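Local coordinates for protein cyanophycinase-like exopeptidase (PDB 6NQC) that is probably a serine peptidase of family S51, related to cyanophycinase, that removes residues from the end of peptide substrates, at residues G24-V29 against M158-H163. Sequence-based numbering, arbitrary orientation. Where two conformers were deposited one is given.
Sequences GSLGLV and MVLSTH
Leu-160 reaches from a turn onto the face of strand 26-29 and meets Leu-28 and Leu-26 there. It supplies the whole side-chain contact from segment 158-163. One methyl, CD1, does the touching. The tight part is the meeting of Leu-160 CD1 with Leu-28 CD2, at 3.7 Å. The two side chains cross at a slant, methyl against methyl. In Leu-160, CG stands anti to the carbonyl carbon (chi1 -56°) and CD1 continues the extended chain (chi2 180°), which carries this methyl forward to the strand. The CB of Leu-28 points past the turn, but the end of its side chain comes closer, through CD2.

The contact with Leu-26 is looser. Leu-26 CD1 lies 4.4 Å from Leu-160 CD1. The carbonyl oxygen of Gly-27 is 4.5 Å from the same methyl, and no hydrogen bond joins the two segments. Solvent lies toward the far end of segment 158-163, where Thr-162 and His-163 are partly exposed. There Thr-162 OG1 and His-163 ND1 share a 2.6 Å hydrogen bond, well away from the strand.

A type I turn from Met-158 to Ser-161 presents Leu-160. Its Ser-161 N to Met-158 O bond is weak, at 3.5 Å. Nearby, Leu-26 also packs on Ile-181, and Leu-28 on Val-186. The turn starts at the last residue of helix 155-158, just after a probable nucleophile elbow at Ser-154, which Leu-160 approaches without touching. Strand 26-29 is central in the mixed sheet, beside strand 149-153. Here the turn after the elbow helix packs on a central strand, in the alpha/beta fold of an S51 peptidase.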
loop_
_atom_site.group_PDB
_atom_site.type_symbol
_atom_site.label_atom_id
_atom_site.label_comp_id
_atom_site.label_asym_id
_atom_site.label_seq_id
_atom_site.Cartn_x
_atom_site.Cartn_y
_atom_site.Cartn_z
ATOM N N GLY A 24 -12.610 -5.090 -0.584
ATOM C CA GLY A 24 -12.391 -3.915 0.212
ATOM C C GLY A 24 -11.751 -2.773 -0.566
ATOM O O GLY A 24 -11.247 -2.899 -1.686
ATOM N N SER A 25 -11.761 -1.613 0.063
ATOM C CA SER A 25 -11.109 -0.452 -0.530
ATOM C C SER A 25 -9.605 -0.700 -0.644
ATOM O O SER A 25 -8.989 -1.338 0.218
ATOM C CB SER A 25 -11.340 0.796 0.317
ATOM O OG SER A 25 -12.739 1.089 0.337
ATOM N N LEU A 26 -9.019 -0.152 -1.699
ATOM C CA LEU A 26 -7.600 -0.298 -2.005
ATOM C C LEU A 26 -6.991 1.093 -2.135
ATOM O O LEU A 26 -7.376 1.861 -3.030
ATOM C CB LEU A 26 -7.403 -1.092 -3.295
ATOM C CG LEU A 26 -5.966 -1.553 -3.584
ATOM C CD1 LEU A 26 -5.409 -2.353 -2.463
ATOM C CD2 LEU A 26 -6.029 -2.393 -4.855
ATOM N N GLY A 27 -6.017 1.392 -1.282
ATOM C CA GLY A 27 -5.350 2.681 -1.261
ATOM C C GLY A 27 -3.892 2.589 -1.699
ATOM O O GLY A 27 -3.118 1.785 -1.181
ATOM N N LEU A 28 -3.531 3.457 -2.631
ATOM C CA LEU A 28 -2.146 3.640 -3.081
ATOM C C LEU A 28 -1.667 5.018 -2.656
ATOM O O LEU A 28 -2.211 6.038 -3.106
ATOM C CB LEU A 28 -2.063 3.484 -4.605
ATOM C CG LEU A 28 -2.839 2.309 -5.196
ATOM C CD1 LEU A 28 -2.850 2.347 -6.701
ATOM C CD2 LEU A 28 -2.236 1.020 -4.682
ATOM N N VAL A 29 -0.657 5.070 -1.775
ATOM C CA VAL A 29 -0.229 6.320 -1.154
ATOM C C VAL A 29 1.198 6.636 -1.574
ATOM O O VAL A 29 2.080 5.783 -1.493
ATOM C CB VAL A 29 -0.350 6.237 0.369
ATOM C CG1 VAL A 29 0.005 7.540 1.044
ATOM C CG2 VAL A 29 -1.834 5.867 0.751
ATOM N N MET A 158 4.322 0.041 -4.018
ATOM C CA MET A 158 5.052 -0.584 -5.134
ATOM C C MET A 158 4.857 -2.093 -5.156
ATOM O O MET A 158 4.787 -2.715 -6.231
ATOM C CB MET A 158 6.544 -0.237 -5.044
ATOM C CG MET A 158 6.819 1.268 -5.200
ATOM S SD MET A 158 8.532 1.747 -4.908
ATOM C CE MET A 158 9.350 0.863 -6.263
ATOM N N VAL A 159 4.754 -2.713 -3.977
ATOM C CA VAL A 159 4.746 -4.174 -3.972
ATOM C C VAL A 159 3.378 -4.750 -4.319
ATOM O O VAL A 159 3.245 -5.968 -4.452
ATOM C CB VAL A 159 5.170 -4.764 -2.618
ATOM C CG1 VAL A 159 6.597 -4.352 -2.250
ATOM C CG2 VAL A 159 4.205 -4.301 -1.530
ATOM N N LEU A 160 2.361 -3.915 -4.502
ATOM C CA LEU A 160 1.033 -4.412 -4.853
ATOM C C LEU A 160 0.915 -4.791 -6.340
ATOM O O LEU A 160 -0.005 -5.538 -6.696
ATOM C CB LEU A 160 -0.028 -3.357 -4.478
ATOM C CG LEU A 160 -0.005 -2.931 -3.006
ATOM C CD1 LEU A 160 -1.051 -1.908 -2.677
ATOM C CD2 LEU A 160 -0.108 -4.169 -2.115
ATOM N N SER A 161 1.831 -4.309 -7.185
ATOM C CA SER A 161 1.889 -4.677 -8.592
ATOM C C SER A 161 2.471 -6.085 -8.751
ATOM O O SER A 161 2.863 -6.750 -7.781
ATOM C CB SER A 161 2.770 -3.694 -9.367
ATOM O OG SER A 161 2.181 -2.416 -9.432
ATOM N N THR A 162 2.558 -6.524 -10.011
ATOM C CA THR A 162 3.129 -7.841 -10.285
ATOM C C THR A 162 4.647 -7.824 -10.130
ATOM O O THR A 162 5.237 -8.842 -9.770
ATOM C CB THR A 162 2.792 -8.330 -11.719
ATOM O OG1 THR A 162 3.303 -7.386 -12.687
ATOM C CG2 THR A 162 1.306 -8.534 -11.891
ATOM N N HIS A 163 5.283 -6.671 -10.360
ATOM C CA HIS A 163 6.733 -6.554 -10.379
ATOM C C HIS A 163 7.196 -5.256 -9.745
ATOM O O HIS A 163 6.512 -4.227 -9.820
ATOM C CB HIS A 163 7.266 -6.646 -11.804
ATOM C CG HIS A 163 6.944 -7.955 -12.447
ATOM N ND1 HIS A 163 5.718 -8.207 -13.006
ATOM C CD2 HIS A 163 7.646 -9.110 -12.524
ATOM C CE1 HIS A 163 5.698 -9.451 -13.448
ATOM N NE2 HIS A 163 6.850 -10.022 -13.156
#